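PDB 7CUP: 2,5-dihydroxypyridine 5,6-dioxygenase from Pseudomonas putida KT2440, which catalyses the oxygen-dependent opening of the 2,5-dihydroxypyridine ring between carbons 5 and 6, giving N-formylmaleamate in the breakdown of nicotinate, with iron as its cofactor. Local coordinates for residues A167-Y172 with L195-N200; I263-W268 with N298-T303. All blocks are in the same frame, centred on the assembly; numbering follows the deposited sequence.

Contact 1 (A167-Y172 with L195-N200); sequences APLGQY and LFTWPN
The Tyr172 ring meets the 195-200 backbone at its edge, where CD2 lies 3.5 Å from Pro199 O near the ring plane. Gln171 CG sits over one of its faces, toward the rim, and Trp198 comes in obliquely: CB of the tryptophan is 3.7 Å from Tyr172 CD2, with the ring planes turned 57° apart. The Asn200 amide is a second flat group, used at both ends. Asn200 ND2 donates to Leu169 O (3.0 Å), in the plane of the amide but above the plane of the Leu169 carbonyl. Asn200 OD1 accepts from Gln171 N at 2.8 Å. With CG beside the backbone N (chi1 -61°), the amide swings back over the 167-172 turn.

Both segments are chain leaving a strand, and the strands belong to different antiparallel sheets: 164-168 is an edge strand of one, 194-197 a strand of the iron-bearing other. A straight bond from Asn200 N to Pro168 O (2.8 Å) ties the two exits together. Water 1 bridges the segments as well, accepting from Gly170 N and Tyr172 N and bonding to Trp198 O. Leu169 CD2 lies against Trp198 O at 3.4 Å. Beyond the pair, Tyr172 OH bonds to the Glu201 carboxylate and Gln171 OE1 to the Glu201 backbone N, and the Trp198 indole rests against His265, an iron ligand.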
ATOM      1  N   ALA A 167     -38.468  18.419  31.936  1.00 42.24           N
ATOM      2  CA  ALA A 167     -37.296  17.786  32.580  1.00 45.39           C
ATOM      3  C   ALA A 167     -36.866  18.602  33.795  1.00 43.88           C
ATOM      4  O   ALA A 167     -36.162  19.599  33.665  1.00 43.61           O
ATOM      5  CB  ALA A 167     -36.168  17.674  31.579  1.00 49.34           C
ATOM      6  N   PRO A 168     -37.225  18.181  35.023  1.00 46.01           N
ATOM      7  CA  PRO A 168     -36.614  18.765  36.216  1.00 47.44           C
ATOM      8  C   PRO A 168     -35.080  18.579  36.181  1.00 42.07           C
ATOM      9  O   PRO A 168     -34.589  17.489  35.901  1.00 43.46           O
ATOM     10  CB  PRO A 168     -37.289  18.009  37.376  1.00 45.72           C
ATOM     11  CG  PRO A 168     -38.551  17.420  36.763  1.00 46.09           C
ATOM     12  CD  PRO A 168     -38.168  17.095  35.334  1.00 45.47           C
ATOM     13  N   LEU A 169     -34.345  19.649  36.462  1.00 42.78           N
ATOM     14  CA  LEU A 169     -32.859  19.641  36.519  1.00 45.76           C
ATOM     15  C   LEU A 169     -32.372  19.901  37.950  1.00 48.07           C
ATOM     16  O   LEU A 169     -33.211  20.297  38.788  1.00 49.66           O
ATOM     17  CB  LEU A 169     -32.353  20.717  35.560  1.00 40.83           C
ATOM     18  CG  LEU A 169     -32.784  20.526  34.110  1.00 37.76           C
ATOM     19  CD1 LEU A 169     -32.369  21.714  33.264  1.00 38.44           C
ATOM     20  CD2 LEU A 169     -32.238  19.232  33.545  1.00 36.40           C
ATOM     21  N   GLY A 170     -31.065  19.703  38.186  1.00 44.45           N
ATOM     22  CA  GLY A 170     -30.347  20.014  39.437  1.00 41.05           C
ATOM     23  C   GLY A 170     -29.459  18.866  39.874  1.00 39.39           C
ATOM     24  O   GLY A 170     -28.414  19.100  40.459  1.00 46.04           O
ATOM     25  N   GLN A 171     -29.846  17.635  39.596  1.00 36.47           N
ATOM     26  CA  GLN A 171     -29.060  16.462  40.017  1.00 39.53           C
ATOM     27  C   GLN A 171     -27.734  16.408  39.237  1.00 39.23           C
ATOM     28  O   GLN A 171     -26.756  15.812  39.780  1.00 39.54           O
ATOM     29  CB  GLN A 171     -29.915  15.208  39.857  1.00 43.59           C
ATOM     30  CG  GLN A 171     -29.375  13.999  40.604  1.00 46.88           C
ATOM     31  CD  GLN A 171     -30.393  12.888  40.684  1.00 49.91           C
ATOM     32  OE1 GLN A 171     -31.521  13.016  40.195  1.00 46.13           O
ATOM     33  NE2 GLN A 171     -29.997  11.789  41.310  1.00 49.10           N
ATOM     34  N   TYR A 172     -27.652  16.976  38.029  1.00 37.41           N
ATOM     35  CA  TYR A 172     -26.557  16.601  37.091  1.00 36.32           C
ATOM     36  C   TYR A 172     -25.895  17.825  36.481  1.00 34.34           C
ATOM     37  O   TYR A 172     -26.527  18.854  36.266  1.00 37.25           O
ATOM     38  CB  TYR A 172     -27.079  15.663  36.007  1.00 36.67           C
ATOM     39  CG  TYR A 172     -27.453  14.291  36.497  1.00 33.28           C
ATOM     40  CD1 TYR A 172     -26.497  13.411  36.954  1.00 37.79           C
ATOM     41  CD2 TYR A 172     -28.773  13.872  36.504  1.00 35.91           C
ATOM     42  CE1 TYR A 172     -26.836  12.147  37.413  1.00 36.51           C
ATOM     43  CE2 TYR A 172     -29.136  12.626  36.975  1.00 32.70           C
ATOM     44  CZ  TYR A 172     -28.162  11.751  37.406  1.00 34.02           C
ATOM     45  OH  TYR A 172     -28.498  10.493  37.812  1.00 39.12           O
ATOM     46  N   LEU A 195     -24.382  21.951  23.810  1.00 26.93           N
ATOM     47  CA  LEU A 195     -24.354  21.709  25.268  1.00 28.06           C
ATOM     48  C   LEU A 195     -25.604  20.917  25.664  1.00 27.35           C
ATOM     49  O   LEU A 195     -26.589  20.903  24.901  1.00 27.39           O
ATOM     50  CB  LEU A 195     -24.208  23.050  26.008  1.00 27.75           C
ATOM     51  CG  LEU A 195     -25.493  23.834  26.325  1.00 28.22           C
ATOM     52  CD1 LEU A 195     -25.239  24.886  27.405  1.00 26.39           C
ATOM     53  CD2 LEU A 195     -26.033  24.492  25.066  1.00 26.38           C
ATOM     54  N   PHE A 196     -25.529  20.250  26.813  1.00 26.13           N
ATOM     55  CA  PHE A 196     -26.586  19.357  27.322  1.00 30.39           C
ATOM     56  C   PHE A 196     -26.398  19.125  28.829  1.00 32.31           C
ATOM     57  O   PHE A 196     -25.302  19.404  29.358  1.00 32.18           O
ATOM     58  CB  PHE A 196     -26.543  18.037  26.551  1.00 32.10           C
ATOM     59  CG  PHE A 196     -25.170  17.416  26.463  1.00 29.64           C
ATOM     60  CD1 PHE A 196     -24.725  16.534  27.438  1.00 32.56           C
ATOM     61  CD2 PHE A 196     -24.330  17.711  25.404  1.00 29.02           C
ATOM     62  CE1 PHE A 196     -23.468  15.957  27.353  1.00 33.38           C
ATOM     63  CE2 PHE A 196     -23.068  17.140  25.322  1.00 32.24           C
ATOM     64  CZ  PHE A 196     -22.630  16.276  26.301  1.00 33.86           C
ATOM     65  N   THR A 197     -27.473  18.680  29.483  1.00 34.73           N
ATOM     66  CA  THR A 197     -27.494  18.078  30.838  1.00 35.62           C
ATOM     67  C   THR A 197     -28.197  16.733  30.774  1.00 36.34           C
ATOM     68  O   THR A 197     -28.422  16.225  29.661  1.00 33.07           O
ATOM     69  CB  THR A 197     -28.305  18.856  31.891  1.00 37.55           C
ATOM     70  OG1 THR A 197     -28.681  20.162  31.457  1.00 43.08           O
ATOM     71  CG2 THR A 197     -27.556  18.913  33.199  1.00 32.49           C
ATOM     72  N   TRP A 198     -28.531  16.202  31.951  1.00 33.16           N
ATOM     73  CA  TRP A 198     -29.413  15.037  32.145  1.00 34.16           C
ATOM     74  C   TRP A 198     -30.590  15.499  32.991  1.00 34.02           C
ATOM     75  O   TRP A 198     -30.438  16.388  33.818  1.00 32.20           O
ATOM     76  CB  TRP A 198     -28.617  13.901  32.798  1.00 34.50           C
ATOM     77  CG  TRP A 198     -27.528  13.371  31.922  1.00 36.21           C
ATOM     78  CD1 TRP A 198     -27.501  12.155  31.302  1.00 35.40           C
ATOM     79  CD2 TRP A 198     -26.287  14.020  31.595  1.00 35.66           C
ATOM     80  NE1 TRP A 198     -26.346  12.020  30.589  1.00 35.91           N
ATOM     81  CE2 TRP A 198     -25.582  13.142  30.749  1.00 34.84           C
ATOM     82  CE3 TRP A 198     -25.689  15.230  31.969  1.00 37.39           C
ATOM     83  CZ2 TRP A 198     -24.312  13.436  30.267  1.00 34.75           C
ATOM     84  CZ3 TRP A 198     -24.438  15.532  31.482  1.00 39.88           C
ATOM     85  CH2 TRP A 198     -23.766  14.648  30.632  1.00 39.19           C
ATOM     86  N   PRO A 199     -31.800  14.957  32.781  1.00 37.28           N
ATOM     87  CA  PRO A 199     -32.906  15.221  33.701  1.00 37.87           C
ATOM     88  C   PRO A 199     -32.626  14.548  35.057  1.00 40.90           C
ATOM     89  O   PRO A 199     -31.908  13.534  35.101  1.00 35.04           O
ATOM     90  CB  PRO A 199     -34.114  14.562  33.028  1.00 37.00           C
ATOM     91  CG  PRO A 199     -33.510  13.465  32.146  1.00 39.18           C
ATOM     92  CD  PRO A 199     -32.141  13.977  31.739  1.00 37.65           C
ATOM     93  N   ASN A 200     -33.255  15.046  36.122  1.00 42.83           N
ATOM     94  CA  ASN A 200     -33.242  14.364  37.452  1.00 41.92           C
ATOM     95  C   ASN A 200     -33.710  12.920  37.274  1.00 42.30           C
ATOM     96  O   ASN A 200     -34.517  12.672  36.342  1.00 45.49           O
ATOM     97  CB  ASN A 200     -34.056  15.155  38.478  1.00 41.41           C
ATOM     98  CG  ASN A 200     -33.478  16.538  38.672  1.00 41.68           C
ATOM     99  OD1 ASN A 200     -32.293  16.753  38.436  1.00 42.57           O
ATOM    100  ND2 ASN A 200     -34.308  17.494  39.040  1.00 45.03           N
TER
HETATM  101  O   HOH W   1     -29.835  17.755  36.303  1.00 38.08           O

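Contact 2 (I263-W268 with N298-T303); sequences ISHIGW and NFLFST. With FE (Fe (III) ion), chain G.
Ile263-Trp268 and Asn298-Thr303 run antiparallel, as neighbouring strands at the middle of the sheet that carries the iron, and a beta bulge at Ser264-His265 shifts their register by one. The backbone bonds are uneven. Ser264 N to Ser302 O (2.8 Å) and Leu300 N to Gly267 O are good bonds, whereas Ser302 N to His265 O and Gly267 N to Leu300 O are bent and weak. CA-H...O contacts share the carbonyls of good and weak bonds alike; the one from Phe301 CA to His265 O is 3.1 Å.

Metal bonds come next. His265 and Ser302, at the bulge, bind the same iron, through His265 NE2 at 2.2 Å and Ser302 OG at 2.3 Å. His318 and Asp320 complete the protein ligands, a set of two histidines and one carboxylate with a serine added, and waters 3 and 4 fill two further positions. With its OG anti to the backbone N (chi1 179°), Ser302 extends the oxygen to the iron, and the same atom bonds Leu319 O.

Apolar contacts occupy the opposite face of the sheet. Ile266 and Phe299 lie side by side, CG2 of the isoleucine 4.1 Å from CZ of the ring, while Ile266 CG2 also meets Phe301 CB. The Phe299 ring packs on Leu155, Val157 and Ile328 as well. Shortening Phe299 to an alanine is likely to leave a gap beside Ile266 and those side chains without the ring they pack on.

The His265 ring is fixed from several sides. Ser302 CB makes a CH-pi contact over one face, 3.4 Å from the ring centroid, and Leu300 CD2 approaches the edge. At that edge too, His265 ND1 donates to water 2 at 2.7 Å, and this water in turn donates to Leu300 O.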
ATOM      1  N   ILE A 263     -34.382   8.300  29.153  1.00 30.29           N
ATOM      2  CA  ILE A 263     -33.893   9.574  28.586  1.00 29.49           C
ATOM      3  C   ILE A 263     -32.567   9.924  29.250  1.00 34.24           C
ATOM      4  O   ILE A 263     -32.471   9.913  30.508  1.00 30.94           O
ATOM      5  CB  ILE A 263     -34.913  10.698  28.718  1.00 28.70           C
ATOM      6  CG1 ILE A 263     -36.247  10.320  28.070  1.00 34.31           C
ATOM      7  CG2 ILE A 263     -34.353  11.976  28.129  1.00 28.98           C
ATOM      8  CD1 ILE A 263     -36.178  10.021  26.565  1.00 34.55           C
ATOM      9  N   SER A 264     -31.565  10.186  28.411  1.00 34.92           N
ATOM     10  CA  SER A 264     -30.195  10.572  28.820  1.00 33.88           C
ATOM     11  C   SER A 264     -30.051  12.080  28.633  1.00 32.84           C
ATOM     12  O   SER A 264     -30.761  12.829  29.300  1.00 32.21           O
ATOM     13  CB  SER A 264     -29.164   9.763  28.067  1.00 37.97           C
ATOM     14  OG  SER A 264     -28.943   8.532  28.744  1.00 48.77           O
ATOM     15  N   HIS A 265     -29.156  12.544  27.769  1.00 30.77           N
ATOM     16  CA  HIS A 265     -28.799  13.977  27.746  1.00 30.20           C
ATOM     17  C   HIS A 265     -29.850  14.738  26.944  1.00 28.93           C
ATOM     18  O   HIS A 265     -30.535  14.129  26.091  1.00 30.76           O
ATOM     19  CB  HIS A 265     -27.337  14.178  27.322  1.00 33.91           C
ATOM     20  CG  HIS A 265     -27.005  13.707  25.955  1.00 36.00           C
ATOM     21  ND1 HIS A 265     -27.260  14.472  24.835  1.00 42.89           N
ATOM     22  CD2 HIS A 265     -26.415  12.572  25.530  1.00 36.50           C
ATOM     23  CE1 HIS A 265     -26.855  13.821  23.759  1.00 40.12           C
ATOM     24  NE2 HIS A 265     -26.340  12.651  24.165  1.00 40.19           N
ATOM     25  N   ILE A 266     -30.005  16.020  27.263  1.00 25.97           N
ATOM     26  CA  ILE A 266     -31.028  16.925  26.684  1.00 28.59           C
ATOM     27  C   ILE A 266     -30.325  18.257  26.564  1.00 26.93           C
ATOM     28  O   ILE A 266     -29.583  18.589  27.487  1.00 30.40           O
ATOM     29  CB  ILE A 266     -32.284  16.956  27.586  1.00 32.07           C
ATOM     30  CG1 ILE A 266     -31.938  17.236  29.048  1.00 34.28           C
ATOM     31  CG2 ILE A 266     -33.050  15.657  27.477  1.00 30.53           C
ATOM     32  CD1 ILE A 266     -33.154  17.510  29.914  1.00 37.64           C
ATOM     33  N   GLY A 267     -30.451  18.943  25.445  1.00 24.18           N
ATOM     34  CA  GLY A 267     -29.681  20.175  25.251  1.00 24.19           C
ATOM     35  C   GLY A 267     -30.042  20.824  23.945  1.00 23.81           C
ATOM     36  O   GLY A 267     -31.047  20.429  23.350  1.00 26.10           O
ATOM     37  N   TRP A 268     -29.252  21.787  23.500  1.00 25.45           N
ATOM     38  CA  TRP A 268     -29.543  22.491  22.232  1.00 27.08           C
ATOM     39  C   TRP A 268     -28.245  22.837  21.505  1.00 25.46           C
ATOM     40  O   TRP A 268     -27.183  22.832  22.137  1.00 24.79           O
ATOM     41  CB  TRP A 268     -30.473  23.689  22.481  1.00 27.63           C
ATOM     42  CG  TRP A 268     -29.903  24.860  23.214  1.00 28.99           C
ATOM     43  CD1 TRP A 268     -29.417  26.000  22.656  1.00 29.58           C
ATOM     44  CD2 TRP A 268     -29.795  25.042  24.639  1.00 29.14           C
ATOM     45  NE1 TRP A 268     -28.979  26.859  23.626  1.00 30.65           N
ATOM     46  CE2 TRP A 268     -29.221  26.311  24.851  1.00 28.51           C
ATOM     47  CE3 TRP A 268     -30.138  24.267  25.746  1.00 31.30           C
ATOM     48  CZ2 TRP A 268     -28.990  26.834  26.123  1.00 29.88           C
ATOM     49  CZ3 TRP A 268     -29.876  24.763  27.007  1.00 32.02           C
ATOM     50  CH2 TRP A 268     -29.319  26.032  27.188  1.00 30.62           C
ATOM     51  N   ASN A 298     -31.304  23.342  17.284  1.00 27.04           N
ATOM     52  CA  ASN A 298     -31.933  22.011  17.439  1.00 26.36           C
ATOM     53  C   ASN A 298     -32.225  21.811  18.934  1.00 25.73           C
ATOM     54  O   ASN A 298     -31.637  22.505  19.779  1.00 27.89           O
ATOM     55  CB  ASN A 298     -31.093  20.895  16.766  1.00 28.21           C
ATOM     56  CG  ASN A 298     -29.856  20.436  17.526  1.00 29.42           C
ATOM     57  OD1 ASN A 298     -29.673  20.745  18.703  1.00 29.84           O
ATOM     58  ND2 ASN A 298     -28.997  19.663  16.868  1.00 28.41           N
ATOM     59  N   PHE A 299     -33.126  20.891  19.242  1.00 25.89           N
ATOM     60  CA  PHE A 299     -33.220  20.226  20.560  1.00 25.36           C
ATOM     61  C   PHE A 299     -32.691  18.810  20.363  1.00 26.24           C
ATOM     62  O   PHE A 299     -33.202  18.094  19.491  1.00 24.62           O
ATOM     63  CB  PHE A 299     -34.651  20.191  21.093  1.00 25.18           C
ATOM     64  CG  PHE A 299     -34.784  19.391  22.356  1.00 25.30           C
ATOM     65  CD1 PHE A 299     -34.157  19.803  23.515  1.00 25.58           C
ATOM     66  CD2 PHE A 299     -35.481  18.208  22.373  1.00 25.16           C
ATOM     67  CE1 PHE A 299     -34.243  19.047  24.676  1.00 25.13           C
ATOM     68  CE2 PHE A 299     -35.602  17.470  23.537  1.00 26.95           C
ATOM     69  CZ  PHE A 299     -34.962  17.881  24.684  1.00 25.69           C
ATOM     70  N   LEU A 300     -31.682  18.438  21.132  1.00 25.65           N
ATOM     71  CA  LEU A 300     -31.050  17.109  21.035  1.00 27.85           C
ATOM     72  C   LEU A 300     -31.324  16.390  22.333  1.00 26.86           C
ATOM     73  O   LEU A 300     -30.868  16.880  23.383  1.00 28.15           O
ATOM     74  CB  LEU A 300     -29.543  17.267  20.816  1.00 27.28           C
ATOM     75  CG  LEU A 300     -28.766  15.959  20.699  1.00 28.35           C
ATOM     76  CD1 LEU A 300     -29.223  15.154  19.482  1.00 26.99           C
ATOM     77  CD2 LEU A 300     -27.269  16.240  20.627  1.00 27.28           C
ATOM     78  N   PHE A 301     -31.993  15.256  22.250  1.00 26.11           N
ATOM     79  CA  PHE A 301     -32.070  14.329  23.393  1.00 26.86           C
ATOM     80  C   PHE A 301     -31.461  12.997  22.989  1.00 28.20           C
ATOM     81  O   PHE A 301     -31.293  12.729  21.790  1.00 28.94           O
ATOM     82  CB  PHE A 301     -33.498  14.161  23.911  1.00 25.59           C
ATOM     83  CG  PHE A 301     -34.471  13.492  22.988  1.00 24.32           C
ATOM     84  CD1 PHE A 301     -35.007  14.180  21.913  1.00 25.52           C
ATOM     85  CD2 PHE A 301     -34.873  12.185  23.215  1.00 24.99           C
ATOM     86  CE1 PHE A 301     -35.919  13.564  21.072  1.00 23.21           C
ATOM     87  CE2 PHE A 301     -35.792  11.577  22.374  1.00 24.32           C
ATOM     88  CZ  PHE A 301     -36.313  12.271  21.309  1.00 25.46           C
ATOM     89  N   SER A 302     -31.191  12.195  24.006  1.00 26.39           N
ATOM     90  CA  SER A 302     -30.533  10.890  23.872  1.00 30.17           C
ATOM     91  C   SER A 302     -31.261   9.861  24.745  1.00 30.20           C
ATOM     92  O   SER A 302     -32.042  10.271  25.642  1.00 27.41           O
ATOM     93  CB  SER A 302     -29.071  11.019  24.216  1.00 29.59           C
ATOM     94  OG  SER A 302     -28.453   9.749  24.106  1.00 36.54           O
ATOM     95  N   THR A 303     -31.001   8.581  24.477  1.00 29.25           N
ATOM     96  CA  THR A 303     -31.604   7.435  25.193  1.00 30.02           C
ATOM     97  C   THR A 303     -30.498   6.475  25.631  1.00 31.55           C
ATOM     98  O   THR A 303     -29.421   6.473  24.996  1.00 29.76           O
ATOM     99  CB  THR A 303     -32.638   6.723  24.322  1.00 29.16           C
ATOM    100  OG1 THR A 303     -31.961   6.015  23.278  1.00 30.48           O
ATOM    101  CG2 THR A 303     -33.666   7.681  23.763  1.00 31.58           C
TER
HETATM  102 FE    FE G 401     -26.385  10.544  23.483  1.00 43.68          FE
HETATM  103  O   HOH W   2     -28.393  16.743  24.024  1.00 21.47           O
HETATM  104  O   HOH W   3     -25.735   9.362  25.408  1.00 37.96           O
HETATM  105  O   HOH W   4     -24.313  11.095  22.610  1.00 30.85           O

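Contact 2 is wholly buried near the middle of the chain, whereas contact 1 lies further out and is only partly buried, with Gly170 and Gln171 exposed. They share a sheet: strand 194-197, which leads into contact 1, pairs with strand 263-269 of contact 2 through probable hydrogen bonds from Ile266 N to Thr197 O and from Trp268 N to Leu195 O. Chemistry follows place. In contact 1 an asparagine amide and a water join irregular loops, while contact 2 combines strand pairing, hydrocarbon packing and iron ligation. The nearest atom of the Trp198 side chain in contact 1 lies about 7 Å from the iron, whereas contact 2 supplies two of its ligands.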